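PppA (Pseudomonas aeruginosa, PDB 6JKV) probably removes phosphate groups from phosphoserine and phosphothreonine as a manganese-binding PP2C-family phosphatase, and is a key regulatory component of the type VI secretion system. Local coordinates at residues G55-A60 with T255-R260; V124-R129 with D207-C212; S159-L164 with P179-V184. All coordinates share one frame; numbering follows the deposited sequence.

Contact 1: residues G55-A60 with T255-R260; sequences GLWVVA and TALVVR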
ATOM      1  N   GLY A  55       0.425   3.856 -14.842  1.00 16.41           N
ATOM      2  CA  GLY A  55       0.315   4.867 -13.775  1.00 16.46           C
ATOM      3  C   GLY A  55      -0.261   4.274 -12.501  1.00 15.48           C
ATOM      4  O   GLY A  55      -1.061   4.946 -11.870  1.00 15.08           O
ATOM      5  N   LEU A  56       0.136   3.053 -12.144  1.00 16.22           N
ATOM      6  CA  LEU A  56      -0.463   2.299 -11.017  1.00 16.67           C
ATOM      7  C   LEU A  56       0.636   1.756 -10.114  1.00 17.56           C
ATOM      8  O   LEU A  56       1.598   1.154 -10.630  1.00 19.38           O
ATOM      9  CB  LEU A  56      -1.313   1.140 -11.539  1.00 17.65           C
ATOM     10  CG  LEU A  56      -2.141   0.429 -10.468  1.00 17.12           C
ATOM     11  CD1 LEU A  56      -3.084   1.400  -9.779  1.00 15.80           C
ATOM     12  CD2 LEU A  56      -2.929  -0.717 -11.082  1.00 18.66           C
ATOM     13  N   TRP A  57       0.475   1.963  -8.811  1.00 16.40           N
ATOM     14  CA  TRP A  57       1.400   1.440  -7.777  1.00 16.18           C
ATOM     15  C   TRP A  57       0.572   0.931  -6.608  1.00 15.41           C
ATOM     16  O   TRP A  57      -0.303   1.664  -6.138  1.00 15.80           O
ATOM     17  CB  TRP A  57       2.398   2.517  -7.359  1.00 15.77           C
ATOM     18  CG  TRP A  57       3.125   3.074  -8.540  1.00 16.20           C
ATOM     19  CD1 TRP A  57       4.249   2.570  -9.121  1.00 16.91           C
ATOM     20  CD2 TRP A  57       2.757   4.230  -9.308  1.00 16.04           C
ATOM     21  NE1 TRP A  57       4.613   3.339 -10.193  1.00 18.19           N
ATOM     22  CE2 TRP A  57       3.721   4.372 -10.323  1.00 17.31           C
ATOM     23  CE3 TRP A  57       1.721   5.160  -9.226  1.00 17.09           C
ATOM     24  CZ2 TRP A  57       3.679   5.414 -11.248  1.00 17.47           C
ATOM     25  CZ3 TRP A  57       1.679   6.191 -10.141  1.00 17.57           C
ATOM     26  CH2 TRP A  57       2.639   6.309 -11.141  1.00 17.14           C
ATOM     27  N   VAL A  58       0.840  -0.297  -6.183  1.00 15.88           N
ATOM     28  CA  VAL A  58      -0.006  -1.006  -5.195  1.00 16.36           C
ATOM     29  C   VAL A  58       0.915  -1.662  -4.174  1.00 15.97           C
ATOM     30  O   VAL A  58       1.943  -2.227  -4.575  1.00 17.17           O
ATOM     31  CB  VAL A  58      -0.926  -2.035  -5.878  1.00 16.62           C
ATOM     32  CG1 VAL A  58      -1.722  -2.828  -4.855  1.00 16.11           C
ATOM     33  CG2 VAL A  58      -1.856  -1.378  -6.892  1.00 17.24           C
ATOM     34  N   VAL A  59       0.540  -1.573  -2.902  1.00 15.91           N
ATOM     35  CA  VAL A  59       1.075  -2.438  -1.820  1.00 16.49           C
ATOM     36  C   VAL A  59      -0.113  -3.067  -1.085  1.00 16.88           C
ATOM     37  O   VAL A  59      -1.061  -2.341  -0.763  1.00 16.91           O
ATOM     38  CB  VAL A  59       1.985  -1.648  -0.874  1.00 16.27           C
ATOM     39  CG1 VAL A  59       2.373  -2.480   0.341  1.00 16.60           C
ATOM     40  CG2 VAL A  59       3.221  -1.130  -1.596  1.00 17.06           C
ATOM     41  N   ALA A  60      -0.052  -4.376  -0.844  1.00 17.14           N
ATOM     42  CA  ALA A  60      -1.114  -5.143  -0.157  1.00 17.26           C
ATOM     43  C   ALA A  60      -0.499  -6.009   0.942  1.00 17.24           C
ATOM     44  O   ALA A  60       0.385  -6.817   0.635  1.00 18.21           O
ATOM     45  CB  ALA A  60      -1.877  -5.974  -1.163  1.00 16.78           C
ATOM     46  N   THR A 255       7.600  -4.088   3.196  1.00 18.79           N
ATOM     47  CA  THR A 255       7.553  -3.726   1.764  1.00 19.48           C
ATOM     48  C   THR A 255       7.572  -2.204   1.637  1.00 18.80           C
ATOM     49  O   THR A 255       6.875  -1.530   2.422  1.00 19.10           O
ATOM     50  CB  THR A 255       6.322  -4.327   1.078  1.00 19.05           C
ATOM     51  OG1 THR A 255       6.337  -5.732   1.323  1.00 20.46           O
ATOM     52  CG2 THR A 255       6.309  -4.055  -0.414  1.00 18.60           C
ATOM     53  N   ALA A 256       8.352  -1.701   0.686  1.00 18.44           N
ATOM     54  CA  ALA A 256       8.438  -0.265   0.368  1.00 18.17           C
ATOM     55  C   ALA A 256       8.368  -0.106  -1.147  1.00 17.41           C
ATOM     56  O   ALA A 256       9.010  -0.887  -1.876  1.00 18.61           O
ATOM     57  CB  ALA A 256       9.699   0.333   0.942  1.00 19.04           C
ATOM     58  N   LEU A 257       7.565   0.855  -1.584  1.00 17.02           N
ATOM     59  CA  LEU A 257       7.430   1.228  -3.009  1.00 16.66           C
ATOM     60  C   LEU A 257       7.490   2.749  -3.090  1.00 16.72           C
ATOM     61  O   LEU A 257       6.655   3.417  -2.436  1.00 16.07           O
ATOM     62  CB  LEU A 257       6.110   0.675  -3.548  1.00 15.53           C
ATOM     63  CG  LEU A 257       6.033   0.504  -5.061  1.00 16.17           C
ATOM     64  CD1 LEU A 257       5.084  -0.634  -5.435  1.00 16.00           C
ATOM     65  CD2 LEU A 257       5.594   1.811  -5.697  1.00 16.28           C
ATOM     66  N   VAL A 258       8.467   3.269  -3.830  1.00 16.77           N
ATOM     67  CA  VAL A 258       8.704   4.732  -3.945  1.00 16.85           C
ATOM     68  C   VAL A 258       8.408   5.157  -5.379  1.00 17.25           C
ATOM     69  O   VAL A 258       8.834   4.461  -6.317  1.00 18.56           O
ATOM     70  CB  VAL A 258      10.116   5.135  -3.484  1.00 17.37           C
ATOM     71  CG1 VAL A 258      10.472   6.553  -3.923  1.00 18.12           C
ATOM     72  CG2 VAL A 258      10.229   5.001  -1.976  1.00 16.60           C
ATOM     73  N   VAL A 259       7.669   6.251  -5.512  1.00 16.61           N
ATOM     74  CA  VAL A 259       7.333   6.878  -6.811  1.00 16.66           C
ATOM     75  C   VAL A 259       7.842   8.318  -6.766  1.00 17.11           C
ATOM     76  O   VAL A 259       7.611   9.014  -5.753  1.00 16.44           O
ATOM     77  CB  VAL A 259       5.822   6.818  -7.088  1.00 16.18           C
ATOM     78  CG1 VAL A 259       5.471   7.400  -8.447  1.00 16.32           C
ATOM     79  CG2 VAL A 259       5.293   5.397  -6.975  1.00 17.36           C
ATOM     80  N   ARG A 260       8.496   8.747  -7.839  1.00 16.65           N
ATOM     81  CA  ARG A 260       8.999  10.131  -7.971  1.00 17.41           C
ATOM     82  C   ARG A 260       8.453  10.748  -9.257  1.00 17.56           C
ATOM     83  O   ARG A 260       8.561  10.108 -10.309  1.00 16.23           O
ATOM     84  CB  ARG A 260      10.527  10.159  -7.969  1.00 17.81           C
ATOM     85  CG  ARG A 260      11.093  11.568  -8.083  1.00 18.76           C
ATOM     86  CD  ARG A 260      12.592  11.578  -7.944  1.00 20.03           C
ATOM     87  NE  ARG A 260      13.018  11.537  -6.553  1.00 19.86           N
ATOM     88  CZ  ARG A 260      13.038  12.581  -5.741  1.00 20.61           C
ATOM     89  NH1 ARG A 260      12.610  13.763  -6.163  1.00 21.17           N
ATOM     90  NH2 ARG A 260      13.489  12.436  -4.505  1.00 20.48           N
TER

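Contact 2: residues V124-R129 with D207-C212; sequences VLLAAR and DSFLLC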
ATOM      1  N   VAL A 124      -3.204  -0.457  -0.311  1.00 15.89           N
ATOM      2  CA  VAL A 124      -2.959   0.982  -0.584  1.00 16.07           C
ATOM      3  C   VAL A 124      -2.477   1.072  -2.028  1.00 15.39           C
ATOM      4  O   VAL A 124      -1.552   0.329  -2.402  1.00 15.70           O
ATOM      5  CB  VAL A 124      -1.967   1.607   0.418  1.00 16.10           C
ATOM      6  CG1 VAL A 124      -0.641   0.874   0.464  1.00 15.73           C
ATOM      7  CG2 VAL A 124      -1.743   3.079   0.126  1.00 16.51           C
ATOM      8  N   LEU A 125      -3.124   1.908  -2.828  1.00 14.42           N
ATOM      9  CA  LEU A 125      -2.707   2.130  -4.226  1.00 14.74           C
ATOM     10  C   LEU A 125      -2.618   3.633  -4.466  1.00 15.11           C
ATOM     11  O   LEU A 125      -3.255   4.410  -3.735  1.00 14.21           O
ATOM     12  CB  LEU A 125      -3.642   1.407  -5.207  1.00 14.58           C
ATOM     13  CG  LEU A 125      -5.031   1.991  -5.453  1.00 16.13           C
ATOM     14  CD1 LEU A 125      -5.020   3.018  -6.578  1.00 16.75           C
ATOM     15  CD2 LEU A 125      -6.017   0.877  -5.787  1.00 17.10           C
ATOM     16  N   LEU A 126      -1.770   3.998  -5.422  1.00 15.25           N
ATOM     17  CA  LEU A 126      -1.716   5.349  -6.015  1.00 15.34           C
ATOM     18  C   LEU A 126      -1.831   5.184  -7.530  1.00 15.31           C
ATOM     19  O   LEU A 126      -1.102   4.360  -8.095  1.00 16.14           O
ATOM     20  CB  LEU A 126      -0.413   6.036  -5.604  1.00 14.99           C
ATOM     21  CG  LEU A 126      -0.099   7.346  -6.319  1.00 15.45           C
ATOM     22  CD1 LEU A 126      -0.924   8.478  -5.730  1.00 14.83           C
ATOM     23  CD2 LEU A 126       1.389   7.662  -6.253  1.00 15.18           C
ATOM     24  N   ALA A 127      -2.747   5.917  -8.148  1.00 15.37           N
ATOM     25  CA  ALA A 127      -2.904   5.979  -9.613  1.00 16.32           C
ATOM     26  C   ALA A 127      -2.699   7.426 -10.043  1.00 16.73           C
ATOM     27  O   ALA A 127      -3.272   8.320  -9.390  1.00 16.88           O
ATOM     28  CB  ALA A 127      -4.257   5.467 -10.017  1.00 17.11           C
ATOM     29  N   ALA A 128      -1.888   7.645 -11.072  1.00 16.10           N
ATOM     30  CA  ALA A 128      -1.491   8.991 -11.520  1.00 16.63           C
ATOM     31  C   ALA A 128      -1.762   9.130 -13.013  1.00 16.91           C
ATOM     32  O   ALA A 128      -1.548   8.159 -13.763  1.00 15.89           O
ATOM     33  CB  ALA A 128      -0.040   9.258 -11.193  1.00 16.20           C
ATOM     34  N   ARG A 129      -2.246  10.308 -13.400  1.00 18.58           N
ATOM     35  CA  ARG A 129      -2.374  10.759 -14.806  1.00 19.56           C
ATOM     36  C   ARG A 129      -1.952  12.230 -14.868  1.00 20.39           C
ATOM     37  O   ARG A 129      -2.681  13.082 -14.345  1.00 19.83           O
ATOM     38  CB  ARG A 129      -3.808  10.593 -15.310  1.00 20.03           C
ATOM     39  CG  ARG A 129      -4.281   9.149 -15.396  1.00 20.54           C
ATOM     40  CD  ARG A 129      -3.568   8.396 -16.497  1.00 21.89           C
ATOM     41  NE  ARG A 129      -4.185   7.096 -16.728  1.00 24.20           N
ATOM     42  CZ  ARG A 129      -3.887   5.975 -16.075  1.00 23.41           C
ATOM     43  NH1 ARG A 129      -2.954   5.979 -15.134  1.00 21.58           N
ATOM     44  NH2 ARG A 129      -4.532   4.850 -16.373  1.00 24.20           N
ATOM     45  N   ASP A 207       7.765  15.959  -6.549  1.00 18.77           N
ATOM     46  CA  ASP A 207       7.004  15.219  -5.513  1.00 18.29           C
ATOM     47  C   ASP A 207       7.517  13.785  -5.458  1.00 16.80           C
ATOM     48  O   ASP A 207       7.868  13.246  -6.516  1.00 16.84           O
ATOM     49  CB  ASP A 207       5.501  15.198  -5.792  1.00 17.74           C
ATOM     50  CG  ASP A 207       4.802  16.501  -5.459  1.00 19.08           C
ATOM     51  OD1 ASP A 207       5.479  17.429  -4.972  1.00 19.20           O
ATOM     52  OD2 ASP A 207       3.576  16.579  -5.703  1.00 19.44           O
ATOM     53  N   SER A 208       7.554  13.218  -4.253  1.00 16.48           N
ATOM     54  CA  SER A 208       7.862  11.794  -3.988  1.00 17.42           C
ATOM     55  C   SER A 208       6.694  11.179  -3.224  1.00 16.30           C
ATOM     56  O   SER A 208       5.991  11.918  -2.504  1.00 16.70           O
ATOM     57  CB  SER A 208       9.132  11.630  -3.200  1.00 18.31           C
ATOM     58  OG  SER A 208      10.241  11.490  -4.063  1.00 20.66           O
ATOM     59  N   PHE A 209       6.533   9.870  -3.366  1.00 15.34           N
ATOM     60  CA  PHE A 209       5.463   9.095  -2.705  1.00 16.05           C
ATOM     61  C   PHE A 209       6.053   7.796  -2.187  1.00 16.27           C
ATOM     62  O   PHE A 209       6.900   7.200  -2.864  1.00 17.09           O
ATOM     63  CB  PHE A 209       4.312   8.819  -3.671  1.00 16.05           C
ATOM     64  CG  PHE A 209       3.725  10.062  -4.273  1.00 14.72           C
ATOM     65  CD1 PHE A 209       2.769  10.790  -3.594  1.00 14.54           C
ATOM     66  CD2 PHE A 209       4.134  10.500  -5.520  1.00 15.74           C
ATOM     67  CE1 PHE A 209       2.223  11.933  -4.153  1.00 15.24           C
ATOM     68  CE2 PHE A 209       3.581  11.640  -6.083  1.00 15.87           C
ATOM     69  CZ  PHE A 209       2.629  12.353  -5.398  1.00 15.63           C
ATOM     70  N   LEU A 210       5.601   7.387  -1.011  1.00 15.92           N
ATOM     71  CA  LEU A 210       5.953   6.084  -0.416  1.00 15.92           C
ATOM     72  C   LEU A 210       4.669   5.322  -0.102  1.00 14.82           C
ATOM     73  O   LEU A 210       3.854   5.835   0.680  1.00 14.36           O
ATOM     74  CB  LEU A 210       6.773   6.302   0.857  1.00 16.91           C
ATOM     75  CG  LEU A 210       6.934   5.048   1.714  1.00 17.09           C
ATOM     76  CD1 LEU A 210       7.890   4.076   1.042  1.00 17.09           C
ATOM     77  CD2 LEU A 210       7.405   5.397   3.115  1.00 17.21           C
ATOM     78  N   LEU A 211       4.517   4.160  -0.725  1.00 15.35           N
ATOM     79  CA  LEU A 211       3.528   3.132  -0.340  1.00 15.30           C
ATOM     80  C   LEU A 211       4.270   2.077   0.484  1.00 15.73           C
ATOM     81  O   LEU A 211       5.363   1.616   0.057  1.00 15.20           O
ATOM     82  CB  LEU A 211       2.908   2.516  -1.595  1.00 15.28           C
ATOM     83  CG  LEU A 211       2.081   3.449  -2.478  1.00 16.07           C
ATOM     84  CD1 LEU A 211       2.952   4.313  -3.382  1.00 17.29           C
ATOM     85  CD2 LEU A 211       1.116   2.630  -3.328  1.00 17.15           C
ATOM     86  N   CYS A 212       3.720   1.697   1.632  1.00 15.88           N
ATOM     87  CA  CYS A 212       4.410   0.721   2.502  1.00 16.81           C
ATOM     88  C   CYS A 212       3.406  -0.074   3.326  1.00 16.72           C
ATOM     89  O   CYS A 212       2.269   0.393   3.546  1.00 15.84           O
ATOM     90  CB  CYS A 212       5.443   1.400   3.399  1.00 17.78           C
ATOM     91  SG  CYS A 212       4.768   2.474   4.695  1.00 17.12           S
TER

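Contact 3: residues S159-L164 with P179-V184; sequences SYVQEL and PRANVV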
ATOM      1  N   SER A 159      -7.739   1.209  11.501  1.00 22.40           N
ATOM      2  CA  SER A 159      -7.257   0.417  12.650  1.00 22.20           C
ATOM      3  C   SER A 159      -8.002   0.853  13.905  1.00 22.34           C
ATOM      4  O   SER A 159      -8.413   2.031  14.005  1.00 20.57           O
ATOM      5  CB  SER A 159      -5.772   0.563  12.836  1.00 22.13           C
ATOM      6  OG  SER A 159      -5.460   1.807  13.448  1.00 21.74           O
ATOM      7  N   TYR A 160      -8.159  -0.096  14.818  1.00 23.39           N
ATOM      8  CA  TYR A 160      -8.788   0.126  16.136  1.00 25.07           C
ATOM      9  C   TYR A 160      -8.058   1.255  16.861  1.00 25.49           C
ATOM     10  O   TYR A 160      -8.730   2.141  17.426  1.00 25.95           O
ATOM     11  CB  TYR A 160      -8.742  -1.155  16.965  1.00 26.00           C
ATOM     12  CG  TYR A 160      -9.638  -1.099  18.168  1.00 27.55           C
ATOM     13  CD1 TYR A 160     -11.002  -1.308  18.040  1.00 28.54           C
ATOM     14  CD2 TYR A 160      -9.132  -0.811  19.424  1.00 28.96           C
ATOM     15  CE1 TYR A 160     -11.843  -1.254  19.138  1.00 30.28           C
ATOM     16  CE2 TYR A 160      -9.957  -0.767  20.535  1.00 30.90           C
ATOM     17  CZ  TYR A 160     -11.319  -0.975  20.386  1.00 31.23           C
ATOM     18  OH  TYR A 160     -12.151  -0.939  21.466  1.00 32.52           O
ATOM     19  N   VAL A 161      -6.723   1.205  16.842  1.00 25.06           N
ATOM     20  CA  VAL A 161      -5.843   2.226  17.473  1.00 25.80           C
ATOM     21  C   VAL A 161      -6.197   3.592  16.884  1.00 25.34           C
ATOM     22  O   VAL A 161      -6.439   4.509  17.667  1.00 26.10           O
ATOM     23  CB  VAL A 161      -4.348   1.890  17.295  1.00 26.42           C
ATOM     24  CG1 VAL A 161      -3.452   3.002  17.824  1.00 26.86           C
ATOM     25  CG2 VAL A 161      -4.005   0.578  17.972  1.00 27.44           C
ATOM     26  N   GLN A 162      -6.252   3.713  15.555  1.00 24.93           N
ATOM     27  CA  GLN A 162      -6.467   5.019  14.879  1.00 25.32           C
ATOM     28  C   GLN A 162      -7.813   5.605  15.315  1.00 26.77           C
ATOM     29  O   GLN A 162      -7.884   6.831  15.502  1.00 28.36           O
ATOM     30  CB  GLN A 162      -6.416   4.887  13.359  1.00 24.48           C
ATOM     31  CG  GLN A 162      -6.513   6.227  12.641  1.00 24.07           C
ATOM     32  CD  GLN A 162      -5.284   7.071  12.868  1.00 24.37           C
ATOM     33  OE1 GLN A 162      -4.192   6.724  12.427  1.00 24.38           O
ATOM     34  NE2 GLN A 162      -5.452   8.202  13.532  1.00 25.64           N
ATOM     35  N   GLU A 163      -8.838   4.767  15.483  1.00 27.65           N
ATOM     36  CA  GLU A 163     -10.179   5.225  15.934  1.00 28.62           C
ATOM     37  C   GLU A 163     -10.078   5.749  17.365  1.00 30.96           C
ATOM     38  O   GLU A 163     -10.707   6.783  17.651  1.00 35.75           O
ATOM     39  CB  GLU A 163     -11.218   4.114  15.833  1.00 29.17           C
ATOM     40  CG  GLU A 163     -11.383   3.577  14.421  1.00 29.56           C
ATOM     41  CD  GLU A 163     -12.426   2.479  14.290  1.00 31.19           C
ATOM     42  OE1 GLU A 163     -13.273   2.582  13.388  1.00 33.47           O
ATOM     43  OE2 GLU A 163     -12.383   1.510  15.080  1.00 34.43           O
ATOM     44  N   LEU A 164      -9.308   5.079  18.225  1.00 30.67           N
ATOM     45  CA  LEU A 164      -9.087   5.553  19.614  1.00 31.96           C
ATOM     46  C   LEU A 164      -8.323   6.885  19.571  1.00 32.50           C
ATOM     47  O   LEU A 164      -8.673   7.790  20.349  1.00 36.80           O
ATOM     48  CB  LEU A 164      -8.329   4.500  20.430  1.00 31.19           C
ATOM     49  CG  LEU A 164      -9.082   3.212  20.745  1.00 31.17           C
ATOM     50  CD1 LEU A 164      -8.124   2.180  21.318  1.00 31.85           C
ATOM     51  CD2 LEU A 164     -10.233   3.454  21.702  1.00 32.71           C
ATOM     52  N   PRO A 179      -1.260  -2.057  22.118  1.00 30.83           N
ATOM     53  CA  PRO A 179      -1.510  -3.496  22.009  1.00 30.73           C
ATOM     54  C   PRO A 179      -2.668  -3.878  21.072  1.00 29.44           C
ATOM     55  O   PRO A 179      -2.686  -5.013  20.646  1.00 30.54           O
ATOM     56  CB  PRO A 179      -1.790  -3.940  23.453  1.00 32.28           C
ATOM     57  CG  PRO A 179      -2.156  -2.672  24.196  1.00 33.08           C
ATOM     58  CD  PRO A 179      -1.411  -1.559  23.494  1.00 32.18           C
ATOM     59  N   ARG A 180      -3.564  -2.944  20.734  1.00 28.92           N
ATOM     60  CA  ARG A 180      -4.718  -3.200  19.830  1.00 28.03           C
ATOM     61  C   ARG A 180      -4.349  -2.944  18.364  1.00 26.76           C
ATOM     62  O   ARG A 180      -5.260  -2.974  17.525  1.00 25.92           O
ATOM     63  CB  ARG A 180      -5.910  -2.328  20.226  1.00 28.00           C
ATOM     64  CG  ARG A 180      -6.447  -2.599  21.624  1.00 29.63           C
ATOM     65  CD  ARG A 180      -7.242  -3.882  21.699  1.00 29.60           C
ATOM     66  NE  ARG A 180      -7.677  -4.136  23.066  1.00 30.56           N
ATOM     67  CZ  ARG A 180      -8.927  -4.042  23.514  1.00 31.40           C
ATOM     68  NH1 ARG A 180      -9.917  -3.718  22.699  1.00 31.18           N
ATOM     69  NH2 ARG A 180      -9.195  -4.303  24.780  1.00 32.55           N
ATOM     70  N   ALA A 181      -3.065  -2.762  18.047  1.00 26.77           N
ATOM     71  CA  ALA A 181      -2.584  -2.394  16.694  1.00 25.44           C
ATOM     72  C   ALA A 181      -2.836  -3.515  15.675  1.00 24.34           C
ATOM     73  O   ALA A 181      -2.768  -3.229  14.475  1.00 23.59           O
ATOM     74  CB  ALA A 181      -1.117  -2.033  16.743  1.00 25.53           C
ATOM     75  N   ASN A 182      -3.083  -4.749  16.116  1.00 24.88           N
ATOM     76  CA  ASN A 182      -3.230  -5.897  15.185  1.00 25.04           C
ATOM     77  C   ASN A 182      -4.666  -5.979  14.660  1.00 25.20           C
ATOM     78  O   ASN A 182      -4.922  -6.808  13.777  1.00 24.49           O
ATOM     79  CB  ASN A 182      -2.801  -7.208  15.838  1.00 26.40           C
ATOM     80  CG  ASN A 182      -1.299  -7.406  15.784  1.00 26.92           C
ATOM     81  OD1 ASN A 182      -0.550  -6.789  16.541  1.00 28.09           O
ATOM     82  ND2 ASN A 182      -0.849  -8.268  14.883  1.00 24.71           N
ATOM     83  N   VAL A 183      -5.571  -5.147  15.171  1.00 25.32           N
ATOM     84  CA  VAL A 183      -6.976  -5.106  14.690  1.00 25.06           C
ATOM     85  C   VAL A 183      -7.051  -4.107  13.539  1.00 23.75           C
ATOM     86  O   VAL A 183      -6.860  -2.916  13.769  1.00 25.57           O
ATOM     87  CB  VAL A 183      -7.954  -4.757  15.819  1.00 26.24           C
ATOM     88  CG1 VAL A 183      -9.356  -4.513  15.284  1.00 26.54           C
ATOM     89  CG2 VAL A 183      -7.958  -5.843  16.876  1.00 27.41           C
ATOM     90  N   VAL A 184      -7.295  -4.610  12.336  1.00 23.14           N
ATOM     91  CA  VAL A 184      -7.573  -3.777  11.138  1.00 22.47           C
ATOM     92  C   VAL A 184      -9.092  -3.701  10.986  1.00 22.58           C
ATOM     93  O   VAL A 184      -9.750  -4.753  11.060  1.00 22.83           O
ATOM     94  CB  VAL A 184      -6.870  -4.350   9.894  1.00 21.99           C
ATOM     95  CG1 VAL A 184      -7.325  -3.665   8.629  1.00 21.13           C
ATOM     96  CG2 VAL A 184      -5.358  -4.259  10.037  1.00 22.21           C
TER
HETATM   97  O   HOH W   1      -5.621  -1.481  15.487  1.00 37.90           O

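Contact 1: residues G55-A60 with T255-R260
W57 and V259 make the tight end of this contact. The CG2 methyl of V259 sits over one face of the indole, 3.5 Å from the centroid of the five-membered ring and only 9° off the ring normal, which qualifies as a CH-pi contact. The other methyl, CG1, reaches the six-membered ring, 3.9 Å from W57 CZ2, so the two methyls of V259 spread over both rings on the same face. The opposite face of the ring rests on the chain's own backbone at G55. W57 has CG anti to its carbonyl carbon (chi1 -55°), which lays the indole back along its strand toward G55 and across V259 at about a right angle. NE1 makes a weak hydrogen bond to S31 OG. L257 fills the middle: its CD2 lies 3.7 Å from W57 CB, approaching the ring obliquely, while CD1 comes to 3.6 Å from the backbone O of V58.

Packing slackens toward T255. V59 and L257 slide past each other in opposite directions, with V59 CG2 3.9 Å from L257 CB, and V59 CG1 is 4.3 Å from T255 CG2. This looser end is still buried, and the threonine hydroxyl is engaged by S35 and D46. The contrast is thus one of tight against loose within a fully buried contact that has no solvent side.

The strand axes come within 8.0 Å at 163°, and the two segments meet through side chains without backbone pairing: this is the face-to-face packing of two antiparallel sheets in the PP2C beta-sandwich.

Contact 2: residues V124-R129 with D207-C212
L126 meets F209 at about a right angle, one branch of the leucine set over the phenyl face. The touching atom is L126 CD2, 4.2 Å from the ring centroid and 24° off the normal. Its approach is therefore displaced toward the CB side of the ring, where it lies 3.9 Å from F209 CG. F209 CG stands anti to the carbonyl carbon (chi1 -56°), while L126 CG is anti to the backbone N; these choices bring the face of the one under the methyl of the other.

L211 behaves differently, reaching for backbone more than for side chains. Its CD2 methyl is 3.6 Å from V124 O and 3.8 Å from L126 N, and passes 4.0 Å from L125 CA, so a single methyl lies against the main chain of three successive residues. The side-chain approaches are wider: V124 CG1 to L211 CB and L126 CB to L211 CD2 are both 4.4 Å. V59 on the adjacent strand 56-63 also touches both V124 and L211, and L143 on strand 142-147 does the same.

All six touching residues are buried; the side chains that meet are apolar, though L211 also lies on main-chain atoms. The strand axes approach to 7.7 Å with their directions 151° apart, a spacing that fits side chains between them rather than main-chain pairing. Strand 120-129 lies central in one five-stranded antiparallel sheet and strand 208-212 central in the other, so the contact forms part of the hydrophobic centre of the PP2C beta-sandwich.

Contact 3: residues S159-L164 with P179-V184
Direct backbone bonding joins Y160 to V183: Y160 N donates to V183 O over 3.3 Å, nearly straight (N-H...O angle 169°) but with the donor tilted from the carbonyl plane. S159 CA adds a CA-H...O contact to the same oxygen at 3.5 Å, and S159 and V184 form a single beta bridge.

Water-mediated bonding reinforces this link. One water accepts from V161 N and donates to R180 O and V183 O, the water oxygen lying 2.6 Å from each of these two carbonyl oxygens. It thus ties the first turn of the helix to the type I turn R180-V183. Within the helical segment, S159 OG is the N-cap acceptor for Q162 N at 2.9 Å; a chi1 of 77° places OG between the backbone N and the carbonyl carbon, where it can turn back to that amide.

Apolar contacts flank the polar ones. V161 CG2 packs against the turn, 4.1 Å from A181 CB, while Y160 CB meets V183 CG1 at 3.8 Å. Y160 and R180 run side by side in the same direction, ring and guanidinium planes 27° apart, with Y160 CD2 3.7 Å from R180 CB.

Here three amides at the helix start find acceptors in a side chain, a carbonyl and a water. The chemistry implies a surface junction in which backbone groups and a water supply the polar links, while side chains supply much of the buried surface, those of Y160 and R180 lying along one side of it.

In the fold
Contacts 1 and 2 belong to one sandwich core, their centres only 6 Å apart. Strands 56-63 and 120-129 are neighbours in one antiparallel sheet, 254-261 and 208-212 in the other. Probable backbone hydrogen bonds, V259 O to F209 N and L257 O to L211 N, join the latter pair directly. Along the chain, contact 1 encloses contact 2, which in turn encloses contact 3. Contact 3 lies at the surface, its centre about 24 Å from either of the others, in the region connecting strands 150-153 and 197-202. One end of the core, at V59, T255 and C212, and V184 of contact 3 approach the manganese site of D61, D214 and D252, so that end and the surface segment converge there.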